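Local atomic coordinates of 6-phosphogluconate dehydratase (Shewanella oneidensis, PDB entry 2GP4), a protein that probably dehydrates 6-phosphogluconate to 2-keto-3-deoxy-6-phosphogluconate, a step of the Entner-Doudoroff pathway, and is seen here as the cluster-free apo form. Residues V28-R40 with R332-L346. Residues are numbered along the deposited sequence; the frame is centred on the assembly and turned at random.
Sequences VTDRIIARSKASR and RAAGIIVNWDDFSEL
Ile337 O is gripped side-on by the Arg35 guanidinium, which brings NE and NH2 to this one oxygen from the same face of the carbonyl; the NH2 bond is the shorter, 2.9 Å, and Ile337 O lies in the guanidinium plane. The same NH2 makes a salt bridge to Asp342, 2.6 Å from its OD2. Asp342 OD1 turns its anti lone pair to Arg31 NH2 at 3.0 Å, and Arg31 NH1 goes on to Glu345 OE1 at 2.7 Å, meeting it on the syn side, so the four residues form one salt-bridge network. With CG anti to the backbone N (chi1 -169°), the bend at chi3 brings the edge of the Arg35 guanidinium to Ile337 O and Asp342. An alanine here is likely to leave Ile337 O without both donors and Asp342 with Arg31 as its remaining arginine mate in this contact. Asp342 also packs as a knob among Val28, Arg31, Ile32 and Arg35, while its OD2 takes the N-H of Asn339, the N-cap residue of helix 340-347. Segment 28-40 of helix 23-51 runs nearly antiparallel to segment 340-346 (170°) and continues past the linker from helix 322-333, which ends in a Schellman motif with Gly335 at C-prime. Ser36 OG joins helix to linker: it accepts the Ile337 N-H almost straight (2.7 Å, 174°) and donates to Ile32 O within its own helix. Beyond it, Arg40 NH1 reaches Ala334 O on a lone pair in the carbonyl plane, 3.0 Å away, and also bonds Gly299 O. On the apolar side, Ile32 CG2 touches Ile336 CG2 at 3.6 Å and Val338 CG2, with Val308 of helix 304-316 also against Ile32, and Val28 CG1 rests on Leu346 CG.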
ATOM      1  N   VAL A  28      -2.019 -16.437  10.576  1.00 20.41           N
ATOM      2  CA  VAL A  28      -1.023 -15.605   9.919  1.00 20.20           C
ATOM      3  C   VAL A  28      -0.466 -14.566  10.894  1.00 20.10           C
ATOM      4  O   VAL A  28       0.733 -14.308  10.903  1.00 20.01           O
ATOM      5  CB  VAL A  28      -1.593 -14.949   8.626  1.00 20.34           C
ATOM      6  CG1 VAL A  28      -0.621 -13.921   8.035  1.00 20.13           C
ATOM      7  CG2 VAL A  28      -1.899 -16.021   7.593  1.00 20.01           C
ATOM      8  N   THR A  29      -1.346 -13.999  11.720  1.00 19.99           N
ATOM      9  CA  THR A  29      -0.954 -13.085  12.792  1.00 19.71           C
ATOM     10  C   THR A  29       0.044 -13.736  13.744  1.00 19.84           C
ATOM     11  O   THR A  29       1.103 -13.160  14.017  1.00 19.69           O
ATOM     12  CB  THR A  29      -2.178 -12.563  13.588  1.00 19.68           C
ATOM     13  OG1 THR A  29      -3.082 -11.895  12.699  1.00 19.17           O
ATOM     14  CG2 THR A  29      -1.744 -11.599  14.678  1.00 19.02           C
ATOM     15  N   ASP A  30      -0.289 -14.934  14.230  1.00 19.96           N
ATOM     16  CA  ASP A  30       0.599 -15.687  15.121  1.00 20.17           C
ATOM     17  C   ASP A  30       1.961 -15.979  14.483  1.00 19.92           C
ATOM     18  O   ASP A  30       2.996 -15.931  15.160  1.00 19.86           O
ATOM     19  CB  ASP A  30      -0.045 -17.010  15.539  1.00 20.51           C
ATOM     20  CG  ASP A  30      -1.261 -16.826  16.429  1.00 21.67           C
ATOM     21  OD1 ASP A  30      -1.526 -15.694  16.897  1.00 22.65           O
ATOM     22  OD2 ASP A  30      -1.958 -17.842  16.659  1.00 23.79           O
ATOM     23  N   ARG A  31       1.949 -16.293  13.190  1.00 19.60           N
ATOM     24  CA  ARG A  31       3.178 -16.580  12.455  1.00 19.55           C
ATOM     25  C   ARG A  31       4.085 -15.353  12.429  1.00 19.49           C
ATOM     26  O   ARG A  31       5.300 -15.472  12.602  1.00 19.61           O
ATOM     27  CB  ARG A  31       2.869 -17.042  11.031  1.00 19.23           C
ATOM     28  CG  ARG A  31       4.108 -17.425  10.221  1.00 19.71           C
ATOM     29  CD  ARG A  31       3.734 -18.103   8.911  1.00 20.37           C
ATOM     30  NE  ARG A  31       2.964 -17.208   8.045  1.00 20.52           N
ATOM     31  CZ  ARG A  31       2.378 -17.570   6.910  1.00 19.88           C
ATOM     32  NH1 ARG A  31       2.455 -18.825   6.484  1.00 21.69           N
ATOM     33  NH2 ARG A  31       1.712 -16.671   6.203  1.00 19.28           N
ATOM     34  N   ILE A  32       3.477 -14.186  12.216  1.00 19.19           N
ATOM     35  CA  ILE A  32       4.192 -12.915  12.165  1.00 19.12           C
ATOM     36  C   ILE A  32       4.752 -12.550  13.545  1.00 19.27           C
ATOM     37  O   ILE A  32       5.895 -12.095  13.652  1.00 19.49           O
ATOM     38  CB  ILE A  32       3.298 -11.781  11.583  1.00 19.14           C
ATOM     39  CG1 ILE A  32       2.986 -12.059  10.103  1.00 18.94           C
ATOM     40  CG2 ILE A  32       3.974 -10.429  11.712  1.00 18.89           C
ATOM     41  CD1 ILE A  32       1.780 -11.313   9.561  1.00 18.52           C
ATOM     42  N   ILE A  33       3.957 -12.773  14.593  1.00 19.23           N
ATOM     43  CA  ILE A  33       4.396 -12.539  15.963  1.00 19.02           C
ATOM     44  C   ILE A  33       5.626 -13.394  16.277  1.00 19.74           C
ATOM     45  O   ILE A  33       6.607 -12.892  16.838  1.00 19.73           O
ATOM     46  CB  ILE A  33       3.265 -12.822  16.987  1.00 19.37           C
ATOM     47  CG1 ILE A  33       2.137 -11.789  16.843  1.00 18.61           C
ATOM     48  CG2 ILE A  33       3.812 -12.876  18.436  1.00 17.99           C
ATOM     49  CD1 ILE A  33       0.843 -12.172  17.552  1.00 18.26           C
ATOM     50  N   ALA A  34       5.569 -14.673  15.901  1.00 20.17           N
ATOM     51  CA  ALA A  34       6.662 -15.617  16.149  1.00 20.46           C
ATOM     52  C   ALA A  34       7.922 -15.202  15.412  1.00 20.66           C
ATOM     53  O   ALA A  34       9.018 -15.221  15.970  1.00 20.81           O
ATOM     54  CB  ALA A  34       6.258 -17.036  15.747  1.00 20.27           C
ATOM     55  N   ARG A  35       7.749 -14.814  14.155  1.00 20.97           N
ATOM     56  CA  ARG A  35       8.869 -14.480  13.291  1.00 21.42           C
ATOM     57  C   ARG A  35       9.494 -13.140  13.669  1.00 21.34           C
ATOM     58  O   ARG A  35      10.665 -12.915  13.407  1.00 21.29           O
ATOM     59  CB  ARG A  35       8.405 -14.463  11.836  1.00 21.49           C
ATOM     60  CG  ARG A  35       9.513 -14.380  10.807  1.00 21.97           C
ATOM     61  CD  ARG A  35       8.944 -14.609   9.429  1.00 23.41           C
ATOM     62  NE  ARG A  35       7.843 -13.694   9.170  1.00 24.91           N
ATOM     63  CZ  ARG A  35       6.710 -14.021   8.559  1.00 25.02           C
ATOM     64  NH1 ARG A  35       6.498 -15.259   8.134  1.00 25.60           N
ATOM     65  NH2 ARG A  35       5.782 -13.098   8.386  1.00 25.04           N
ATOM     66  N   SER A  36       8.704 -12.264  14.284  1.00 21.63           N
ATOM     67  CA  SER A  36       9.159 -10.934  14.692  1.00 22.20           C
ATOM     68  C   SER A  36       9.619 -10.886  16.152  1.00 22.53           C
ATOM     69  O   SER A  36      10.101  -9.850  16.616  1.00 22.75           O
ATOM     70  CB  SER A  36       8.049  -9.899  14.472  1.00 22.15           C
ATOM     71  OG  SER A  36       7.535  -9.958  13.153  1.00 22.19           O
ATOM     72  N   LYS A  37       9.480 -12.013  16.851  1.00 22.82           N
ATOM     73  CA  LYS A  37       9.782 -12.142  18.287  1.00 23.11           C
ATOM     74  C   LYS A  37      10.995 -11.339  18.762  1.00 22.96           C
ATOM     75  O   LYS A  37      10.860 -10.474  19.629  1.00 23.10           O
ATOM     76  CB  LYS A  37       9.945 -13.625  18.661  1.00 23.31           C
ATOM     77  CG  LYS A  37      10.120 -13.919  20.155  1.00 24.40           C
ATOM     78  CD  LYS A  37       8.785 -14.084  20.876  1.00 26.44           C
ATOM     79  CE  LYS A  37       8.972 -14.211  22.389  1.00 28.36           C
ATOM     80  NZ  LYS A  37       9.965 -15.261  22.791  1.00 29.08           N
ATOM     81  N   ALA A  38      12.165 -11.631  18.198  1.00 22.79           N
ATOM     82  CA  ALA A  38      13.413 -10.983  18.598  1.00 22.67           C
ATOM     83  C   ALA A  38      13.464  -9.510  18.191  1.00 22.75           C
ATOM     84  O   ALA A  38      13.733  -8.637  19.022  1.00 22.62           O
ATOM     85  CB  ALA A  38      14.612 -11.740  18.030  1.00 22.73           C
ATOM     86  N   SER A  39      13.198  -9.243  16.913  1.00 22.72           N
ATOM     87  CA  SER A  39      13.206  -7.885  16.372  1.00 22.52           C
ATOM     88  C   SER A  39      12.216  -6.968  17.085  1.00 22.44           C
ATOM     89  O   SER A  39      12.552  -5.827  17.404  1.00 22.61           O
ATOM     90  CB  SER A  39      12.927  -7.904  14.870  1.00 22.37           C
ATOM     91  OG  SER A  39      11.714  -8.578  14.591  1.00 23.44           O
ATOM     92  N   ARG A  40      11.003  -7.460  17.336  1.00 22.20           N
ATOM     93  CA  ARG A  40       9.997  -6.671  18.050  1.00 22.12           C
ATOM     94  C   ARG A  40      10.396  -6.389  19.502  1.00 22.42           C
ATOM     95  O   ARG A  40      10.173  -5.283  20.004  1.00 22.33           O
ATOM     96  CB  ARG A  40       8.613  -7.333  17.978  1.00 21.77           C
ATOM     97  CG  ARG A  40       7.486  -6.557  18.640  1.00 20.61           C
ATOM     98  CD  ARG A  40       7.239  -5.195  17.998  1.00 19.28           C
ATOM     99  NE  ARG A  40       6.045  -4.556  18.558  1.00 18.86           N
ATOM    100  CZ  ARG A  40       5.641  -3.315  18.289  1.00 19.25           C
ATOM    101  NH1 ARG A  40       6.320  -2.534  17.458  1.00 18.47           N
ATOM    102  NH2 ARG A  40       4.538  -2.847  18.861  1.00 20.39           N
ATOM    103  N   ARG A 332       8.590  -3.328   9.214  1.00 18.31           N
ATOM    104  CA  ARG A 332       9.995  -3.641   9.481  1.00 18.43           C
ATOM    105  C   ARG A 332      10.643  -2.610  10.386  1.00 18.48           C
ATOM    106  O   ARG A 332      11.413  -2.966  11.274  1.00 18.38           O
ATOM    107  CB  ARG A 332      10.803  -3.790   8.188  1.00 18.39           C
ATOM    108  CG  ARG A 332      12.167  -4.469   8.388  1.00 18.62           C
ATOM    109  CD  ARG A 332      11.999  -5.879   8.956  1.00 18.97           C
ATOM    110  NE  ARG A 332      13.197  -6.387   9.617  1.00 19.32           N
ATOM    111  CZ  ARG A 332      13.500  -6.174  10.897  1.00 19.78           C
ATOM    112  NH1 ARG A 332      12.702  -5.438  11.663  1.00 19.12           N
ATOM    113  NH2 ARG A 332      14.607  -6.696  11.415  1.00 19.82           N
ATOM    114  N   ALA A 333      10.313  -1.339  10.162  1.00 18.59           N
ATOM    115  CA  ALA A 333      10.798  -0.247  11.000  1.00 18.66           C
ATOM    116  C   ALA A 333      10.395  -0.468  12.454  1.00 18.80           C
ATOM    117  O   ALA A 333      11.124  -0.092  13.367  1.00 19.02           O
ATOM    118  CB  ALA A 333      10.275   1.100  10.491  1.00 18.32           C
ATOM    119  N   ALA A 334       9.241  -1.100  12.653  1.00 18.98           N
ATOM    120  CA  ALA A 334       8.693  -1.346  13.987  1.00 18.95           C
ATOM    121  C   ALA A 334       9.036  -2.730  14.526  1.00 18.93           C
ATOM    122  O   ALA A 334       8.416  -3.197  15.489  1.00 18.99           O
ATOM    123  CB  ALA A 334       7.183  -1.137  13.977  1.00 18.93           C
ATOM    124  N   GLY A 335      10.016  -3.385  13.901  1.00 18.73           N
ATOM    125  CA  GLY A 335      10.473  -4.705  14.337  1.00 18.52           C
ATOM    126  C   GLY A 335       9.573  -5.860  13.927  1.00 18.67           C
ATOM    127  O   GLY A 335       9.722  -6.981  14.430  1.00 18.87           O
ATOM    128  N   ILE A 336       8.650  -5.596  13.005  1.00 18.38           N
ATOM    129  CA  ILE A 336       7.678  -6.591  12.568  1.00 18.24           C
ATOM    130  C   ILE A 336       7.999  -7.084  11.161  1.00 17.98           C
ATOM    131  O   ILE A 336       8.109  -6.289  10.226  1.00 18.06           O
ATOM    132  CB  ILE A 336       6.235  -6.031  12.647  1.00 18.50           C
ATOM    133  CG1 ILE A 336       5.926  -5.600  14.088  1.00 19.11           C
ATOM    134  CG2 ILE A 336       5.223  -7.074  12.179  1.00 18.18           C
ATOM    135  CD1 ILE A 336       4.923  -4.468  14.213  1.00 19.85           C
ATOM    136  N   ILE A 337       8.152  -8.399  11.022  1.00 17.81           N
ATOM    137  CA  ILE A 337       8.554  -9.002   9.753  1.00 17.39           C
ATOM    138  C   ILE A 337       7.374  -9.677   9.056  1.00 17.56           C
ATOM    139  O   ILE A 337       6.846 -10.675   9.547  1.00 17.63           O
ATOM    140  CB  ILE A 337       9.718 -10.013   9.944  1.00 17.50           C
ATOM    141  CG1 ILE A 337      10.836  -9.387  10.796  1.00 17.09           C
ATOM    142  CG2 ILE A 337      10.229 -10.510   8.582  1.00 16.66           C
ATOM    143  CD1 ILE A 337      12.031 -10.293  11.072  1.00 16.91           C
ATOM    144  N   VAL A 338       6.974  -9.117   7.912  1.00 17.55           N
ATOM    145  CA  VAL A 338       5.872  -9.635   7.092  1.00 17.46           C
ATOM    146  C   VAL A 338       6.380  -9.979   5.685  1.00 17.50           C
ATOM    147  O   VAL A 338       7.131  -9.206   5.087  1.00 17.41           O
ATOM    148  CB  VAL A 338       4.716  -8.591   6.979  1.00 17.68           C
ATOM    149  CG1 VAL A 338       3.635  -9.055   6.004  1.00 18.00           C
ATOM    150  CG2 VAL A 338       4.101  -8.289   8.343  1.00 17.53           C
ATOM    151  N   ASN A 339       5.982 -11.137   5.157  1.00 17.52           N
ATOM    152  CA  ASN A 339       6.382 -11.523   3.798  1.00 17.53           C
ATOM    153  C   ASN A 339       5.194 -11.798   2.856  1.00 17.46           C
ATOM    154  O   ASN A 339       4.041 -11.648   3.250  1.00 17.52           O
ATOM    155  CB  ASN A 339       7.400 -12.684   3.821  1.00 17.39           C
ATOM    156  CG  ASN A 339       6.857 -13.960   4.477  1.00 18.60           C
ATOM    157  OD1 ASN A 339       7.630 -14.771   5.002  1.00 19.80           O
ATOM    158  ND2 ASN A 339       5.541 -14.150   4.441  1.00 19.04           N
ATOM    159  N   TRP A 340       5.485 -12.202   1.621  1.00 17.56           N
ATOM    160  CA  TRP A 340       4.441 -12.487   0.632  1.00 17.78           C
ATOM    161  C   TRP A 340       3.564 -13.688   0.965  1.00 17.94           C
ATOM    162  O   TRP A 340       2.429 -13.761   0.513  1.00 18.08           O
ATOM    163  CB  TRP A 340       5.018 -12.618  -0.785  1.00 17.41           C
ATOM    164  CG  TRP A 340       5.474 -11.314  -1.364  1.00 16.80           C
ATOM    165  CD1 TRP A 340       5.102 -10.056  -0.959  1.00 16.44           C
ATOM    166  CD2 TRP A 340       6.362 -11.130  -2.471  1.00 16.83           C
ATOM    167  NE1 TRP A 340       5.714  -9.106  -1.737  1.00 15.98           N
ATOM    168  CE2 TRP A 340       6.489  -9.732  -2.676  1.00 16.67           C
ATOM    169  CE3 TRP A 340       7.070 -12.005  -3.306  1.00 16.01           C
ATOM    170  CZ2 TRP A 340       7.298  -9.194  -3.676  1.00 16.68           C
ATOM    171  CZ3 TRP A 340       7.871 -11.469  -4.303  1.00 16.50           C
ATOM    172  CH2 TRP A 340       7.978 -10.074  -4.480  1.00 16.78           C
ATOM    173  N   ASP A 341       4.084 -14.622   1.754  1.00 18.37           N
ATOM    174  CA  ASP A 341       3.269 -15.741   2.235  1.00 18.80           C
ATOM    175  C   ASP A 341       2.131 -15.228   3.120  1.00 18.89           C
ATOM    176  O   ASP A 341       1.031 -15.780   3.103  1.00 18.79           O
ATOM    177  CB  ASP A 341       4.109 -16.743   3.018  1.00 19.04           C
ATOM    178  CG  ASP A 341       5.275 -17.286   2.219  1.00 20.32           C
ATOM    179  OD1 ASP A 341       6.404 -16.798   2.420  1.00 22.46           O
ATOM    180  OD2 ASP A 341       5.071 -18.208   1.406  1.00 22.57           O
ATOM    181  N   ASP A 342       2.402 -14.174   3.895  1.00 18.85           N
ATOM    182  CA  ASP A 342       1.366 -13.539   4.702  1.00 19.06           C
ATOM    183  C   ASP A 342       0.272 -12.954   3.817  1.00 18.99           C
ATOM    184  O   ASP A 342      -0.902 -13.198   4.053  1.00 18.92           O
ATOM    185  CB  ASP A 342       1.945 -12.449   5.607  1.00 19.09           C
ATOM    186  CG  ASP A 342       3.083 -12.951   6.489  1.00 19.53           C
ATOM    187  OD1 ASP A 342       3.068 -14.132   6.910  1.00 19.50           O
ATOM    188  OD2 ASP A 342       3.997 -12.146   6.764  1.00 19.29           O
ATOM    189  N   PHE A 343       0.668 -12.198   2.792  1.00 19.01           N
ATOM    190  CA  PHE A 343      -0.284 -11.517   1.909  1.00 18.75           C
ATOM    191  C   PHE A 343      -1.162 -12.508   1.152  1.00 18.85           C
ATOM    192  O   PHE A 343      -2.387 -12.361   1.113  1.00 18.81           O
ATOM    193  CB  PHE A 343       0.446 -10.600   0.920  1.00 18.37           C
ATOM    194  CG  PHE A 343       0.857  -9.278   1.504  1.00 17.90           C
ATOM    195  CD1 PHE A 343      -0.014  -8.192   1.486  1.00 17.17           C
ATOM    196  CD2 PHE A 343       2.117  -9.113   2.062  1.00 17.63           C
ATOM    197  CE1 PHE A 343       0.361  -6.969   2.025  1.00 16.34           C
ATOM    198  CE2 PHE A 343       2.502  -7.890   2.598  1.00 17.50           C
ATOM    199  CZ  PHE A 343       1.623  -6.818   2.580  1.00 17.19           C
ATOM    200  N   SER A 344      -0.513 -13.514   0.571  1.00 18.84           N
ATOM    201  CA  SER A 344      -1.151 -14.508  -0.283  1.00 18.89           C
ATOM    202  C   SER A 344      -2.143 -15.368   0.499  1.00 19.12           C
ATOM    203  O   SER A 344      -3.239 -15.649   0.015  1.00 19.11           O
ATOM    204  CB  SER A 344      -0.076 -15.382  -0.945  1.00 18.77           C
ATOM    205  OG  SER A 344      -0.621 -16.296  -1.873  1.00 18.04           O
ATOM    206  N   GLU A 345      -1.765 -15.759   1.714  1.00 19.05           N
ATOM    207  CA  GLU A 345      -2.620 -16.602   2.553  1.00 19.44           C
ATOM    208  C   GLU A 345      -3.758 -15.819   3.212  1.00 19.24           C
ATOM    209  O   GLU A 345      -4.853 -16.357   3.411  1.00 19.26           O
ATOM    210  CB  GLU A 345      -1.786 -17.413   3.564  1.00 19.20           C
ATOM    211  CG  GLU A 345      -0.975 -18.518   2.874  1.00 19.68           C
ATOM    212  CD  GLU A 345       0.154 -19.113   3.706  1.00 20.43           C
ATOM    213  OE1 GLU A 345       0.230 -18.860   4.929  1.00 20.37           O
ATOM    214  OE2 GLU A 345       0.973 -19.862   3.114  1.00 21.82           O
ATOM    215  N   LEU A 346      -3.511 -14.550   3.526  1.00 19.19           N
ATOM    216  CA  LEU A 346      -4.567 -13.668   4.021  1.00 19.27           C
ATOM    217  C   LEU A 346      -5.591 -13.391   2.938  1.00 19.82           C
ATOM    218  O   LEU A 346      -6.799 -13.386   3.206  1.00 20.09           O
ATOM    219  CB  LEU A 346      -4.002 -12.347   4.546  1.00 18.83           C
ATOM    220  CG  LEU A 346      -3.338 -12.407   5.922  1.00 18.31           C
ATOM    221  CD1 LEU A 346      -2.604 -11.123   6.217  1.00 16.69           C
ATOM    222  CD2 LEU A 346      -4.352 -12.726   7.025  1.00 18.00           C
TER